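Local coordinates for protein gdp-l-fucose synthetase (Naegleria fowleri, PDB 6AQZ) that binds NADP and probably catalyses the NADPH-dependent epimerase and reductase step that makes GDP-L-fucose, at residues I27-G32 / Y80-A85. Residues are numbered along the deposited sequence; the frame is centred on the assembly and turned at random.
Sequences ILVTGG and YVIHLA. With NAP (NADP nicotinamide-adenine-dinucleotide phosphate), chain G.
T30 OG1 grips two partners where the parallel strands 27-30 and 80-83 of the Rossmann fold end beside NADP. It accepts a nearly straight hydrogen bond from A85 N (3.0 Å, 167° at the hydrogen). A second hydrogen bond, in which either atom could be the donor, joins it to H83 ND1 at 2.9 Å, with OG1 at the edge of the imidazole, near the ring plane. With T30 chi1 at 79°, OG1 sits between the backbone N and the carbonyl carbon, which carries it across to both. OD1 of N109 in helix 98-118 is hydrogen-bonded to H83 NE2, so the ring is held at both nitrogens, which should restrict its rotation. The backbones join through L28 N to Y80 O, I82 N to L28 O (2.8 Å) and T30 N to I82 O; L84 N then reaches T30 O from well above the carbonyl plane. At the cofactor end, the CA of G31, at the start of the glycine-rich turn, lies 3.2 Å from NADP O3B, while L84 O receives a weak hydrogen bond from O3D. On the face of I27, V29, Y80 and I82, I27 CG1 packs on Y80 CB. On the other face, L28 CB meets V81 CG2 at 4.0 Å. Back on the first, V29 CG1 touches CD1 of L84, just past strand 80-83, also at 4.0 Å.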
ATOM      1  N   ILE A  27      22.104 -11.797 -15.000  1.00 47.99           N
ATOM      2  CA  ILE A  27      20.681 -11.501 -14.958  1.00 45.24           C
ATOM      3  C   ILE A  27      20.062 -12.392 -13.899  1.00 52.16           C
ATOM      4  O   ILE A  27      20.017 -13.616 -14.065  1.00 60.36           O
ATOM      5  CB  ILE A  27      19.982 -11.716 -16.306  1.00 48.42           C
ATOM      6  CG1 ILE A  27      20.647 -10.917 -17.429  1.00 50.36           C
ATOM      7  CG2 ILE A  27      18.508 -11.333 -16.182  1.00 40.60           C
ATOM      8  CD1 ILE A  27      21.803 -11.682 -18.160  1.00 46.38           C
ATOM      9  N   LEU A  28      19.537 -11.773 -12.841  1.00 55.97           N
ATOM     10  CA  LEU A  28      18.908 -12.476 -11.730  1.00 52.09           C
ATOM     11  C   LEU A  28      17.401 -12.526 -11.949  1.00 49.17           C
ATOM     12  O   LEU A  28      16.767 -11.486 -12.155  1.00 51.02           O
ATOM     13  CB  LEU A  28      19.233 -11.768 -10.417  1.00 53.93           C
ATOM     14  CG  LEU A  28      19.065 -12.521  -9.098  1.00 54.17           C
ATOM     15  CD1 LEU A  28      19.915 -13.782  -9.044  1.00 53.98           C
ATOM     16  CD2 LEU A  28      19.363 -11.578  -7.912  1.00 48.39           C
ATOM     17  N   VAL A  29      16.831 -13.730 -11.919  1.00 47.18           N
ATOM     18  CA  VAL A  29      15.397 -13.921 -12.131  1.00 49.04           C
ATOM     19  C   VAL A  29      14.837 -14.493 -10.829  1.00 56.00           C
ATOM     20  O   VAL A  29      15.016 -15.685 -10.533  1.00 63.81           O
ATOM     21  CB  VAL A  29      15.090 -14.845 -13.320  1.00 45.87           C
ATOM     22  CG1 VAL A  29      13.575 -14.987 -13.537  1.00 36.77           C
ATOM     23  CG2 VAL A  29      15.745 -14.341 -14.599  1.00 44.52           C
ATOM     24  N   THR A  30      14.159 -13.655 -10.038  1.00 40.13           N
ATOM     25  CA  THR A  30      13.434 -14.195  -8.896  1.00 43.50           C
ATOM     26  C   THR A  30      12.175 -14.867  -9.407  1.00 43.41           C
ATOM     27  O   THR A  30      11.617 -14.471 -10.438  1.00 47.60           O
ATOM     28  CB  THR A  30      13.058 -13.113  -7.874  1.00 42.51           C
ATOM     29  OG1 THR A  30      11.897 -12.402  -8.330  1.00 42.78           O
ATOM     30  CG2 THR A  30      14.231 -12.141  -7.629  1.00 38.59           C
ATOM     31  N   GLY A  31      11.718 -15.882  -8.674  1.00 38.63           N
ATOM     32  CA  GLY A  31      10.584 -16.659  -9.154  1.00 42.37           C
ATOM     33  C   GLY A  31      10.836 -17.318 -10.496  1.00 43.00           C
ATOM     34  O   GLY A  31       9.902 -17.503 -11.287  1.00 43.94           O
ATOM     35  N   GLY A  32      12.086 -17.680 -10.770  1.00 37.15           N
ATOM     36  CA  GLY A  32      12.440 -18.257 -12.052  1.00 47.48           C
ATOM     37  C   GLY A  32      12.054 -19.717 -12.255  1.00 55.50           C
ATOM     38  O   GLY A  32      12.275 -20.225 -13.353  1.00 56.89           O
ATOM     39  N   TYR A  80      21.184  -6.994 -14.258  1.00 49.95           N
ATOM     40  CA  TYR A  80      19.769  -6.911 -14.572  1.00 43.71           C
ATOM     41  C   TYR A  80      19.024  -7.840 -13.636  1.00 51.25           C
ATOM     42  O   TYR A  80      19.568  -8.844 -13.177  1.00 57.46           O
ATOM     43  CB  TYR A  80      19.491  -7.259 -16.038  1.00 43.53           C
ATOM     44  CG  TYR A  80      20.067  -6.212 -16.976  1.00 48.59           C
ATOM     45  CD1 TYR A  80      19.372  -5.043 -17.249  1.00 49.48           C
ATOM     46  CD2 TYR A  80      21.340  -6.362 -17.540  1.00 50.89           C
ATOM     47  CE1 TYR A  80      19.913  -4.058 -18.085  1.00 54.37           C
ATOM     48  CE2 TYR A  80      21.891  -5.382 -18.376  1.00 44.48           C
ATOM     49  CZ  TYR A  80      21.174  -4.242 -18.644  1.00 53.59           C
ATOM     50  OH  TYR A  80      21.700  -3.273 -19.479  1.00 61.73           O
ATOM     51  N   VAL A  81      17.791  -7.472 -13.315  1.00 42.33           N
ATOM     52  CA  VAL A  81      16.941  -8.277 -12.459  1.00 42.33           C
ATOM     53  C   VAL A  81      15.564  -8.365 -13.107  1.00 44.51           C
ATOM     54  O   VAL A  81      14.982  -7.341 -13.488  1.00 45.46           O
ATOM     55  CB  VAL A  81      16.869  -7.698 -11.030  1.00 38.92           C
ATOM     56  CG1 VAL A  81      15.742  -8.352 -10.209  1.00 32.20           C
ATOM     57  CG2 VAL A  81      18.184  -7.913 -10.338  1.00 36.91           C
ATOM     58  N   ILE A  82      15.058  -9.586 -13.253  1.00 40.99           N
ATOM     59  CA  ILE A  82      13.664  -9.817 -13.612  1.00 41.49           C
ATOM     60  C   ILE A  82      12.997 -10.371 -12.362  1.00 42.55           C
ATOM     61  O   ILE A  82      13.319 -11.480 -11.922  1.00 49.00           O
ATOM     62  CB  ILE A  82      13.508 -10.780 -14.792  1.00 42.55           C
ATOM     63  CG1 ILE A  82      14.255 -10.260 -16.019  1.00 42.32           C
ATOM     64  CG2 ILE A  82      12.022 -10.969 -15.115  1.00 36.85           C
ATOM     65  CD1 ILE A  82      14.096 -11.163 -17.216  1.00 43.94           C
ATOM     66  N   HIS A  83      12.081  -9.597 -11.778  1.00 44.51           N
ATOM     67  CA  HIS A  83      11.476  -9.911 -10.481  1.00 39.16           C
ATOM     68  C   HIS A  83      10.101 -10.526 -10.729  1.00 42.41           C
ATOM     69  O   HIS A  83       9.121  -9.811 -10.938  1.00 39.09           O
ATOM     70  CB  HIS A  83      11.395  -8.646  -9.628  1.00 37.91           C
ATOM     71  CG  HIS A  83      10.602  -8.803  -8.371  1.00 40.34           C
ATOM     72  ND1 HIS A  83      10.662  -9.940  -7.588  1.00 46.78           N
ATOM     73  CD2 HIS A  83       9.767  -7.948  -7.734  1.00 39.90           C
ATOM     74  CE1 HIS A  83       9.872  -9.789  -6.541  1.00 47.66           C
ATOM     75  NE2 HIS A  83       9.327  -8.584  -6.600  1.00 42.30           N
ATOM     76  N   LEU A  84      10.036 -11.867 -10.742  1.00 44.37           N
ATOM     77  CA  LEU A  84       8.782 -12.579 -10.932  1.00 43.29           C
ATOM     78  C   LEU A  84       8.257 -13.223  -9.653  1.00 43.54           C
ATOM     79  O   LEU A  84       7.087 -13.603  -9.607  1.00 48.36           O
ATOM     80  CB  LEU A  84       8.943 -13.669 -12.011  1.00 44.09           C
ATOM     81  CG  LEU A  84       9.515 -13.235 -13.380  1.00 41.70           C
ATOM     82  CD1 LEU A  84       9.683 -14.458 -14.288  1.00 34.73           C
ATOM     83  CD2 LEU A  84       8.714 -12.179 -14.101  1.00 35.86           C
ATOM     84  N   ALA A  85       9.078 -13.359  -8.623  1.00 40.51           N
ATOM     85  CA  ALA A  85       8.622 -14.041  -7.424  1.00 32.64           C
ATOM     86  C   ALA A  85       7.463 -13.275  -6.798  1.00 43.40           C
ATOM     87  O   ALA A  85       7.447 -12.036  -6.775  1.00 40.21           O
ATOM     88  CB  ALA A  85       9.768 -14.159  -6.415  1.00 35.10           C
TER
HETATM   89  PA  NAP G 401       4.215 -19.399 -10.013  1.00 43.59           P
HETATM   90  O1A NAP G 401       3.323 -19.688  -8.844  1.00 45.52           O
HETATM   91  O2A NAP G 401       4.178 -20.244 -11.260  1.00 46.25           O
HETATM   92  O5B NAP G 401       5.799 -19.324  -9.547  1.00 42.91           O
HETATM   93  C5B NAP G 401       5.912 -18.267  -8.660  1.00 44.44           C
HETATM   94  C4B NAP G 401       7.418 -18.163  -8.293  1.00 48.12           C
HETATM   95  O4B NAP G 401       7.608 -17.402  -7.073  1.00 47.41           O
HETATM   96  C3B NAP G 401       8.080 -19.589  -8.116  1.00 38.76           C
HETATM   97  O3B NAP G 401       9.391 -19.571  -8.616  1.00 38.01           O
HETATM   98  C2B NAP G 401       8.217 -19.676  -6.589  1.00 42.65           C
HETATM   99  O2B NAP G 401       9.293 -20.348  -6.175  1.00 43.89           O
HETATM  100  C1B NAP G 401       8.550 -18.148  -6.314  1.00 44.66           C
HETATM  101  N9A NAP G 401       8.407 -17.808  -4.903  1.00 38.77           N
HETATM  102  C8A NAP G 401       7.238 -17.723  -4.174  1.00 40.46           C
HETATM  103  N7A NAP G 401       7.441 -17.376  -2.882  1.00 42.81           N
HETATM  104  C5A NAP G 401       8.816 -17.246  -2.779  1.00 34.38           C
HETATM  105  C6A NAP G 401       9.628 -16.913  -1.699  1.00 40.82           C
HETATM  106  N6A NAP G 401       9.064 -16.631  -0.455  1.00 44.83           N
HETATM  107  N1A NAP G 401      10.974 -16.820  -1.836  1.00 43.61           N
HETATM  108  C2A NAP G 401      11.435 -17.097  -3.092  1.00 47.70           C
HETATM  109  N3A NAP G 401      10.780 -17.442  -4.221  1.00 41.53           N
HETATM  110  C4A NAP G 401       9.441 -17.502  -4.031  1.00 34.16           C
HETATM  111  O3  NAP G 401       3.733 -17.834 -10.335  1.00 46.07           O
HETATM  112  PN  NAP G 401       3.802 -17.447 -11.877  1.00 46.23           P
HETATM  113  O1N NAP G 401       5.129 -17.666 -12.496  1.00 45.12           O
HETATM  114  O2N NAP G 401       2.504 -17.695 -12.613  1.00 46.93           O
HETATM  115  O5D NAP G 401       3.740 -15.698 -11.837  1.00 54.00           O
HETATM  116  C5D NAP G 401       4.934 -15.127 -11.476  1.00 44.12           C
HETATM  117  C4D NAP G 401       4.677 -13.642 -11.602  1.00 52.03           C
HETATM  118  O4D NAP G 401       3.753 -13.449 -12.686  1.00 45.40           O
HETATM  119  C3D NAP G 401       3.921 -13.158 -10.274  1.00 58.51           C
HETATM  120  O3D NAP G 401       4.425 -11.928  -9.880  1.00 51.91           O
HETATM  121  C2D NAP G 401       2.447 -13.064 -10.729  1.00 57.91           C
HETATM  122  O2D NAP G 401       1.739 -12.043 -10.142  1.00 58.93           O
HETATM  123  C1D NAP G 401       2.636 -12.696 -12.230  1.00 49.92           C
HETATM  124  N1N NAP G 401       1.393 -13.003 -12.996  1.00 55.58           N
HETATM  125  C2N NAP G 401       1.010 -14.310 -13.305  1.00 48.01           C
HETATM  126  C3N NAP G 401      -0.166 -14.550 -13.986  1.00 51.45           C
HETATM  127  C7N NAP G 401      -0.568 -15.959 -14.297  1.00 47.96           C
HETATM  128  O7N NAP G 401      -1.656 -16.247 -14.825  1.00 42.82           O
HETATM  129  N7N NAP G 401       0.306 -17.004 -13.977  1.00 40.82           N
HETATM  130  C4N NAP G 401      -1.073 -13.460 -14.413  1.00 56.85           C
HETATM  131  C5N NAP G 401      -0.590 -12.100 -14.026  1.00 58.35           C
HETATM  132  C6N NAP G 401       0.561 -11.919 -13.375  1.00 59.32           C
HETATM  133  P2B NAP G 401       9.084 -22.172  -5.908  1.00 50.14           P
HETATM  134  O1X NAP G 401       8.882 -22.605  -7.327  1.00 51.94           O
HETATM  135  O2X NAP G 401      10.439 -22.493  -5.273  1.00 55.56           O
HETATM  136  O3X NAP G 401       7.883 -22.167  -5.010  1.00 51.97           O